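Local coordinates for protein putative amidohydrolase/peptidase (Burkholderia cenocepacia, PDB 4WJB) that probably hydrolyses carbon-nitrogen bonds other than peptide bonds as a zinc-dependent amidohydrolase of the peptidase M20 family, at residues R131-V136 against Q419-A424. Residues are numbered along the deposited sequence; the frame is centred on the assembly and turned at random.
With SO4 (sulfate ion), chain F.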
loop_
_atom_site.group_PDB
_atom_site.type_symbol
_atom_site.label_atom_id
_atom_site.label_comp_id
_atom_site.label_asym_id
_atom_site.label_seq_id
_atom_site.Cartn_x
_atom_site.Cartn_y
_atom_site.Cartn_z
ATOM N N ARG A 131 17.491 -15.500 -51.695
ATOM C CA ARG A 131 17.179 -16.328 -50.543
ATOM C C ARG A 131 15.697 -16.594 -50.439
ATOM O O ARG A 131 14.887 -15.729 -50.760
ATOM C CB ARG A 131 17.655 -15.650 -49.255
ATOM C CG ARG A 131 19.131 -15.436 -49.235
ATOM C CD ARG A 131 19.581 -14.590 -48.076
ATOM N NE ARG A 131 21.026 -14.446 -48.154
ATOM C CZ ARG A 131 21.882 -15.369 -47.739
ATOM N NH1 ARG A 131 21.434 -16.495 -47.190
ATOM N NH2 ARG A 131 23.187 -15.166 -47.860
ATOM N N PRO A 132 15.335 -17.792 -49.969
ATOM C CA PRO A 132 13.935 -18.046 -49.641
ATOM C C PRO A 132 13.482 -17.132 -48.508
ATOM O O PRO A 132 14.295 -16.739 -47.671
ATOM C CB PRO A 132 13.934 -19.514 -49.199
ATOM C CG PRO A 132 15.321 -19.752 -48.713
ATOM C CD PRO A 132 16.199 -18.934 -49.623
ATOM N N VAL A 133 12.199 -16.794 -48.499
ATOM C CA VAL A 133 11.604 -16.005 -47.430
ATOM C C VAL A 133 10.606 -16.850 -46.643
ATOM O O VAL A 133 9.688 -17.420 -47.226
ATOM C CB VAL A 133 10.891 -14.757 -47.994
ATOM C CG1 VAL A 133 10.239 -13.953 -46.871
ATOM C CG2 VAL A 133 11.866 -13.905 -48.791
ATOM N N ASP A 134 10.793 -16.943 -45.327
ATOM C CA ASP A 134 9.848 -17.649 -44.465
ATOM C C ASP A 134 8.920 -16.662 -43.774
ATOM O O ASP A 134 9.388 -15.702 -43.187
ATOM C CB ASP A 134 10.576 -18.470 -43.393
ATOM C CG ASP A 134 11.151 -19.762 -43.925
ATOM O OD1 ASP A 134 10.616 -20.297 -44.920
ATOM O OD2 ASP A 134 12.143 -20.246 -43.338
ATOM N N VAL A 135 7.612 -16.896 -43.848
ATOM C CA VAL A 135 6.664 -16.150 -43.020
ATOM C C VAL A 135 6.198 -17.080 -41.909
ATOM O O VAL A 135 5.714 -18.179 -42.184
ATOM C CB VAL A 135 5.456 -15.622 -43.827
ATOM C CG1 VAL A 135 4.519 -14.830 -42.919
ATOM C CG2 VAL A 135 5.932 -14.754 -44.991
ATOM N N VAL A 136 6.361 -16.652 -40.657
ATOM C CA VAL A 136 6.180 -17.556 -39.522
ATOM C C VAL A 136 5.061 -17.133 -38.563
ATOM O O VAL A 136 4.884 -15.950 -38.272
ATOM C CB VAL A 136 7.496 -17.694 -38.701
ATOM C CG1 VAL A 136 7.953 -16.338 -38.176
ATOM C CG2 VAL A 136 7.325 -18.676 -37.544
ATOM N N GLN A 419 15.558 -6.406 -49.354
ATOM C CA GLN A 419 16.991 -6.110 -49.345
ATOM C C GLN A 419 17.812 -7.271 -48.777
ATOM O O GLN A 419 18.835 -7.654 -49.345
ATOM C CB GLN A 419 17.282 -4.834 -48.546
ATOM C CG GLN A 419 18.766 -4.512 -48.459
ATOM C CD GLN A 419 19.055 -3.239 -47.691
ATOM O OE1 GLN A 419 18.194 -2.371 -47.554
ATOM N NE2 GLN A 419 20.273 -3.126 -47.178
ATOM N N SER A 420 17.357 -7.835 -47.660
ATOM C CA SER A 420 18.103 -8.894 -46.989
ATOM C C SER A 420 18.055 -10.211 -47.759
ATOM O O SER A 420 19.000 -10.997 -47.706
ATOM C CB SER A 420 17.574 -9.100 -45.569
ATOM O OG SER A 420 16.203 -9.446 -45.587
ATOM N N ALA A 421 16.956 -10.439 -48.476
ATOM C CA ALA A 421 16.781 -11.655 -49.274
ATOM C C ALA A 421 17.571 -11.615 -50.579
ATOM O O ALA A 421 17.682 -12.627 -51.279
ATOM C CB ALA A 421 15.304 -11.884 -49.570
ATOM N N GLN A 422 18.111 -10.448 -50.917
ATOM C CA GLN A 422 18.913 -10.327 -52.131
ATOM C C GLN A 422 20.401 -10.254 -51.807
ATOM O O GLN A 422 21.235 -10.159 -52.705
ATOM C CB GLN A 422 18.493 -9.100 -52.943
ATOM C CG GLN A 422 17.033 -9.090 -53.375
ATOM C CD GLN A 422 16.725 -10.037 -54.523
ATOM O OE1 GLN A 422 17.312 -11.116 -54.641
ATOM N NE2 GLN A 422 15.787 -9.636 -55.374
ATOM N N GLU A 423 20.724 -10.305 -50.519
ATOM C CA GLU A 423 22.113 -10.317 -50.073
ATOM C C GLU A 423 22.771 -11.676 -50.299
ATOM O O GLU A 423 22.222 -12.713 -49.922
ATOM C CB GLU A 423 22.197 -9.941 -48.593
ATOM C CG GLU A 423 21.805 -8.511 -48.302
ATOM C CD GLU A 423 21.945 -8.159 -46.834
ATOM O OE1 GLU A 423 21.888 -9.080 -45.992
ATOM O OE2 GLU A 423 22.126 -6.964 -46.527
ATOM N N ALA A 424 23.957 -11.662 -50.898
ATOM C CA ALA A 424 24.669 -12.894 -51.225
ATOM C C ALA A 424 25.333 -13.512 -49.996
ATOM O O ALA A 424 25.784 -14.659 -50.035
ATOM C CB ALA A 424 25.705 -12.632 -52.307
ATOM O OXT ALA A 424 25.438 -12.886 -48.940
HETATM S S SO4 F . 24.217 -18.628 -47.460
HETATM O O1 SO4 F . 24.874 -17.801 -46.452
HETATM O O2 SO4 F . 23.459 -19.685 -46.800
HETATM O O3 SO4 F . 23.323 -17.813 -48.270
HETATM O O4 SO4 F . 25.208 -19.218 -48.358
#
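R131 makes all the hydrogen bonds of this contact, one from its backbone and the others from its guanidinium. R131 N donates to A421 O at 2.9 Å with an N-H...O angle of 157°. Its side chain then reaches along the C-terminal tail: CG stands beside the backbone N (chi1 -61°), the chain runs extended to NE, and R131 NE meets E423 O at 2.7 Å. That donor is tilted 19° from the carbonyl plane. R131 NH2 adds a weak second bond to the same oxygen, so E423 O receives two N-H groups of one guanidinium.

Charge pairing is looser. R131 NH2 forms a weak salt bridge with the C-terminal carboxylate, 3.4 Å from A424 OXT, which lies at the guanidinium edge and in its plane; A424 is poorly ordered. A sulfate ion, probably from the crystallisation liquor, offers O1 as a weak acceptor for NH2, but its modelled placement against the guanidinium is doubtful. R131 NH1 hydrogen-bonds to A89 O. E423 OE1 is hydrogen-bonded to H197, and OE2 forms a salt bridge with R346.

Both segments belong to the zinc-binding catalytic domain of this M20-family protein, where its last helix meets the start of strand 133-138. That strand runs parallel to strand 91-96, which carries the zinc ligand H96; residues 419-424 carry helix 403-421 into the tail that closes the chain. The zinc site lies away from this contact.

Apolar packing is slight. V133 CG2, beside its backbone N, approaches A421 CB at 4.1 Å, and V91 of the adjoining strand also touches A421. Separately, R131 CD passes the backbone carbonyl oxygen S420 O at 3.7 Å.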